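Local coordinates for VlsE1 (Borreliella burgdorferi, PDB 1L8W), which is a variable surface lipoprotein of the Lyme disease spirochaete, whose antigenic switching is thought to help the bacterium evade the host immune response, at residues K120-S133 and S155-A169. Numbering follows the deposited sequence.
Sequences KLVKAVKTAEGASS and SVKGIAKGIKEIVEA
Ser155 OG donates a hydrogen bond of 2.7 Å to Ala131 O. The donor lies almost in line with the C=O bond (C=O...OG angle 174°), and because OG stands anti to the backbone N of Ser155 (chi1 178°) it reaches across to the other chain segment. The same hydroxyl oxygen is also hydrogen-bonded by Lys283 N, so it links three parts of the chain. At mid-length, Thr127 OG1 lies 2.9 Å from Glu165 OE1 and 3.0 Å from Lys123 O in its own helix; its single proton could serve either acceptor. The Thr127 and Glu165 side chains meet nearly at right angles.

Along the whole contact the helix segments run antiparallel (165°), and their axes come within 7.4 Å at their closest approach. Small residues permit this closeness: the CA atoms of Ala128 and Gly162 are 4.2 Å apart, and Gly162 presents its CA directly to the backbone of Ala128. Gly158 likewise opens the backbone to Ala131, whose CB comes within 3.3 Å of Ile159 N. Ala124 CB presses on the helix backbone at Glu165 and Ile166. Larger side chains close one flank, where those of Ile166 and Val125 cross at about a right angle, with CD1 of Ile166 against CG1 of Val125, while Leu121 CD2 meets Ala169 CB at 3.8 Å. The result is a tight alanine- and glycine-lined helix pair.

Helix 59-80 packs against helix 106-131, with Leu73 touching Leu121 and Phe66 touching Ala128 and Ser132. Helix 153-170 is covered by helices 220-230 and 247-252, through Leu224 on Ile163 and Ile248 on Val156, so the pair lies between helix 59-80 and these two shorter helices.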
loop_
_atom_site.group_PDB
_atom_site.type_symbol
_atom_site.label_atom_id
_atom_site.label_comp_id
_atom_site.label_asym_id
_atom_site.label_seq_id
_atom_site.Cartn_x
_atom_site.Cartn_y
_atom_site.Cartn_z
ATOM N N LYS A 120 -6.082 -5.470 18.915
ATOM C CA LYS A 120 -4.902 -4.894 18.286
ATOM C C LYS A 120 -5.107 -4.664 16.791
ATOM O O LYS A 120 -4.667 -3.654 16.240
ATOM C CB LYS A 120 -3.696 -5.812 18.508
ATOM C CG LYS A 120 -3.339 -6.002 19.980
ATOM C CD LYS A 120 -2.100 -6.864 20.173
ATOM C CE LYS A 120 -1.758 -6.975 21.651
ATOM N NZ LYS A 120 -0.629 -7.905 21.894
ATOM N N LEU A 121 -5.776 -5.609 16.147
ATOM C CA LEU A 121 -6.036 -5.527 14.723
ATOM C C LEU A 121 -6.993 -4.370 14.424
ATOM O O LEU A 121 -6.732 -3.553 13.542
ATOM C CB LEU A 121 -6.619 -6.857 14.221
ATOM C CG LEU A 121 -5.713 -8.098 14.260
ATOM C CD1 LEU A 121 -6.530 -9.357 13.968
ATOM C CD2 LEU A 121 -4.593 -7.952 13.250
ATOM N N VAL A 122 -8.089 -4.288 15.169
ATOM C CA VAL A 122 -9.062 -3.222 14.952
ATOM C C VAL A 122 -8.409 -1.854 15.106
ATOM O O VAL A 122 -8.596 -0.974 14.263
ATOM C CB VAL A 122 -10.250 -3.343 15.927
ATOM C CG1 VAL A 122 -11.200 -2.165 15.746
ATOM C CG2 VAL A 122 -10.981 -4.661 15.681
ATOM N N LYS A 123 -7.641 -1.679 16.176
ATOM C CA LYS A 123 -6.947 -0.417 16.413
ATOM C C LYS A 123 -5.958 -0.133 15.287
ATOM O O LYS A 123 -5.791 1.013 14.869
ATOM C CB LYS A 123 -6.201 -0.459 17.747
ATOM C CG LYS A 123 -7.037 -0.054 18.969
ATOM C CD LYS A 123 -8.224 -0.991 19.230
ATOM C CE LYS A 123 -9.101 -0.469 20.373
ATOM N NZ LYS A 123 -10.226 -1.394 20.717
ATOM N N ALA A 124 -5.309 -1.187 14.795
ATOM C CA ALA A 124 -4.340 -1.051 13.717
ATOM C C ALA A 124 -5.004 -0.673 12.391
ATOM O O ALA A 124 -4.520 0.220 11.687
ATOM C CB ALA A 124 -3.542 -2.352 13.558
ATOM N N VAL A 125 -6.110 -1.334 12.045
ATOM C CA VAL A 125 -6.776 -1.009 10.788
ATOM C C VAL A 125 -7.389 0.383 10.860
ATOM O O VAL A 125 -7.431 1.091 9.857
ATOM C CB VAL A 125 -7.890 -2.041 10.398
ATOM C CG1 VAL A 125 -7.353 -3.476 10.516
ATOM C CG2 VAL A 125 -9.136 -1.830 11.234
ATOM N N LYS A 126 -7.850 0.785 12.043
ATOM C CA LYS A 126 -8.450 2.113 12.196
ATOM C C LYS A 126 -7.407 3.214 12.004
ATOM O O LYS A 126 -7.731 4.332 11.570
ATOM C CB LYS A 126 -9.141 2.244 13.554
ATOM C CG LYS A 126 -10.435 1.428 13.663
ATOM C CD LYS A 126 -11.136 1.695 14.995
ATOM C CE LYS A 126 -12.430 0.898 15.142
ATOM N NZ LYS A 126 -13.422 1.212 14.081
ATOM N N THR A 127 -6.153 2.900 12.320
ATOM C CA THR A 127 -5.087 3.864 12.102
ATOM C C THR A 127 -4.999 4.007 10.572
ATOM O O THR A 127 -4.995 5.118 10.042
ATOM C CB THR A 127 -3.729 3.366 12.650
ATOM O OG1 THR A 127 -3.827 3.139 14.064
ATOM C CG2 THR A 127 -2.645 4.400 12.393
ATOM N N ALA A 128 -4.963 2.876 9.868
ATOM C CA ALA A 128 -4.905 2.895 8.409
ATOM C C ALA A 128 -6.154 3.584 7.846
ATOM O O ALA A 128 -6.063 4.447 6.966
ATOM C CB ALA A 128 -4.813 1.484 7.869
ATOM N N GLU A 129 -7.317 3.185 8.351
ATOM C CA GLU A 129 -8.586 3.765 7.917
ATOM C C GLU A 129 -8.581 5.292 8.026
ATOM O O GLU A 129 -8.894 5.997 7.062
ATOM C CB GLU A 129 -9.748 3.194 8.752
ATOM C CG GLU A 129 -11.092 3.870 8.481
ATOM C CD GLU A 129 -12.153 3.523 9.524
ATOM O OE1 GLU A 129 -11.839 3.567 10.723
ATOM O OE2 GLU A 129 -13.301 3.225 9.149
ATOM N N GLY A 130 -8.218 5.809 9.193
ATOM C CA GLY A 130 -8.193 7.249 9.357
ATOM C C GLY A 130 -7.204 7.941 8.429
ATOM O O GLY A 130 -7.335 9.136 8.137
ATOM N N ALA A 131 -6.206 7.192 7.970
ATOM C CA ALA A 131 -5.180 7.729 7.083
ATOM C C ALA A 131 -5.575 7.658 5.611
ATOM O O ALA A 131 -4.941 8.293 4.760
ATOM C CB ALA A 131 -3.858 6.978 7.305
ATOM N N SER A 132 -6.617 6.882 5.312
ATOM C CA SER A 132 -7.090 6.722 3.942
ATOM C C SER A 132 -8.116 7.815 3.588
ATOM O O SER A 132 -9.276 7.541 3.264
ATOM C CB SER A 132 -7.699 5.332 3.786
ATOM O OG SER A 132 -6.779 4.340 4.202
ATOM N N SER A 133 -7.648 9.054 3.622
ATOM C CA SER A 133 -8.474 10.227 3.367
ATOM C C SER A 133 -8.559 10.713 1.933
ATOM O O SER A 133 -9.083 11.793 1.690
ATOM C CB SER A 133 -7.970 11.378 4.229
ATOM O OG SER A 133 -6.571 11.517 4.065
ATOM N N SER A 155 -1.171 11.309 5.276
ATOM C CA SER A 155 -1.909 10.169 4.732
ATOM C C SER A 155 -0.921 9.042 4.417
ATOM O O SER A 155 -1.169 7.878 4.738
ATOM C CB SER A 155 -2.649 10.574 3.451
ATOM O OG SER A 155 -3.335 9.478 2.879
ATOM N N VAL A 156 0.201 9.400 3.792
ATOM C CA VAL A 156 1.235 8.428 3.433
ATOM C C VAL A 156 1.774 7.704 4.659
ATOM O O VAL A 156 1.671 6.485 4.767
ATOM C CB VAL A 156 2.445 9.103 2.721
ATOM C CG1 VAL A 156 3.475 8.059 2.362
ATOM C CG2 VAL A 156 1.996 9.833 1.470
ATOM N N LYS A 157 2.342 8.467 5.588
ATOM C CA LYS A 157 2.922 7.893 6.800
ATOM C C LYS A 157 1.913 7.174 7.663
ATOM O O LYS A 157 2.238 6.156 8.283
ATOM C CB LYS A 157 3.621 8.969 7.632
ATOM C CG LYS A 157 4.887 9.508 7.008
ATOM C CD LYS A 157 5.723 10.239 8.041
ATOM C CE LYS A 157 4.978 11.429 8.614
ATOM N NZ LYS A 157 4.576 12.364 7.526
ATOM N N GLY A 158 0.693 7.709 7.715
ATOM C CA GLY A 158 -0.343 7.081 8.513
ATOM C C GLY A 158 -0.777 5.758 7.919
ATOM O O GLY A 158 -1.012 4.783 8.631
ATOM N N ILE A 159 -0.892 5.711 6.599
ATOM C CA ILE A 159 -1.302 4.472 5.963
ATOM C C ILE A 159 -0.224 3.422 6.210
ATOM O O ILE A 159 -0.530 2.268 6.513
ATOM C CB ILE A 159 -1.550 4.688 4.452
ATOM C CG1 ILE A 159 -2.812 5.542 4.266
ATOM C CG2 ILE A 159 -1.727 3.352 3.729
ATOM C CD1 ILE A 159 -3.148 5.825 2.820
ATOM N N ALA A 160 1.038 3.836 6.106
ATOM C CA ALA A 160 2.164 2.928 6.330
ATOM C C ALA A 160 2.196 2.427 7.780
ATOM O O ALA A 160 2.321 1.222 8.038
ATOM C CB ALA A 160 3.476 3.635 5.991
ATOM N N LYS A 161 2.068 3.353 8.725
ATOM C CA LYS A 161 2.097 2.994 10.130
ATOM C C LYS A 161 0.946 2.062 10.453
ATOM O O LYS A 161 1.099 1.121 11.235
ATOM C CB LYS A 161 2.024 4.247 11.004
ATOM C CG LYS A 161 1.993 3.951 12.490
ATOM C CD LYS A 161 2.007 5.232 13.299
ATOM C CE LYS A 161 1.975 4.945 14.793
ATOM N NZ LYS A 161 2.020 6.201 15.588
ATOM N N GLY A 162 -0.210 2.322 9.851
ATOM C CA GLY A 162 -1.357 1.470 10.096
ATOM C C GLY A 162 -1.019 0.066 9.642
ATOM O O GLY A 162 -1.244 -0.905 10.359
ATOM N N ILE A 163 -0.464 -0.031 8.438
ATOM C CA ILE A 163 -0.073 -1.316 7.872
ATOM C C ILE A 163 0.975 -2.006 8.744
ATOM O O ILE A 163 0.905 -3.211 8.958
ATOM C CB ILE A 163 0.464 -1.143 6.442
ATOM C CG1 ILE A 163 -0.678 -0.701 5.527
ATOM C CG2 ILE A 163 1.089 -2.444 5.954
ATOM C CD1 ILE A 163 -0.311 -0.618 4.071
ATOM N N LYS A 164 1.941 -1.247 9.255
ATOM C CA LYS A 164 2.952 -1.832 10.130
ATOM C C LYS A 164 2.278 -2.391 11.387
ATOM O O LYS A 164 2.586 -3.503 11.826
ATOM C CB LYS A 164 4.005 -0.793 10.533
ATOM C CG LYS A 164 5.057 -1.353 11.504
ATOM C CD LYS A 164 6.260 -0.431 11.653
ATOM C CE LYS A 164 6.015 0.670 12.664
ATOM N NZ LYS A 164 6.068 0.175 14.071
ATOM N N GLU A 165 1.357 -1.620 11.964
ATOM C CA GLU A 165 0.638 -2.054 13.162
ATOM C C GLU A 165 -0.181 -3.310 12.885
ATOM O O GLU A 165 -0.251 -4.222 13.713
ATOM C CB GLU A 165 -0.275 -0.932 13.668
ATOM C CG GLU A 165 0.411 0.049 14.632
ATOM C CD GLU A 165 -0.277 1.407 14.709
ATOM O OE1 GLU A 165 -1.524 1.465 14.650
ATOM O OE2 GLU A 165 0.439 2.424 14.847
ATOM N N ILE A 166 -0.801 -3.363 11.712
ATOM C CA ILE A 166 -1.604 -4.522 11.356
ATOM C C ILE A 166 -0.725 -5.767 11.292
ATOM O O ILE A 166 -1.030 -6.790 11.899
ATOM C CB ILE A 166 -2.280 -4.327 9.993
ATOM C CG1 ILE A 166 -3.442 -3.333 10.119
ATOM C CG2 ILE A 166 -2.752 -5.669 9.461
ATOM C CD1 ILE A 166 -4.098 -2.979 8.789
ATOM N N VAL A 167 0.376 -5.651 10.555
ATOM C CA VAL A 167 1.317 -6.747 10.376
ATOM C C VAL A 167 1.937 -7.221 11.689
ATOM O O VAL A 167 2.121 -8.416 11.887
ATOM C CB VAL A 167 2.443 -6.345 9.384
ATOM C CG1 VAL A 167 3.419 -7.515 9.189
ATOM C CG2 VAL A 167 1.824 -5.930 8.041
ATOM N N GLU A 168 2.257 -6.290 12.585
ATOM C CA GLU A 168 2.845 -6.669 13.869
ATOM C C GLU A 168 1.797 -7.339 14.759
ATOM O O GLU A 168 2.074 -8.351 15.407
ATOM C CB GLU A 168 3.433 -5.445 14.583
ATOM C CG GLU A 168 4.397 -4.642 13.721
ATOM C CD GLU A 168 5.256 -3.662 14.510
ATOM O OE1 GLU A 168 4.725 -2.973 15.409
ATOM O OE2 GLU A 168 6.469 -3.575 14.212
ATOM N N ALA A 169 0.591 -6.777 14.783
ATOM C CA ALA A 169 -0.493 -7.330 15.589
ATOM C C ALA A 169 -0.695 -8.804 15.257
ATOM O O ALA A 169 -1.025 -9.609 16.131
ATOM C CB ALA A 169 -1.781 -6.561 15.332
#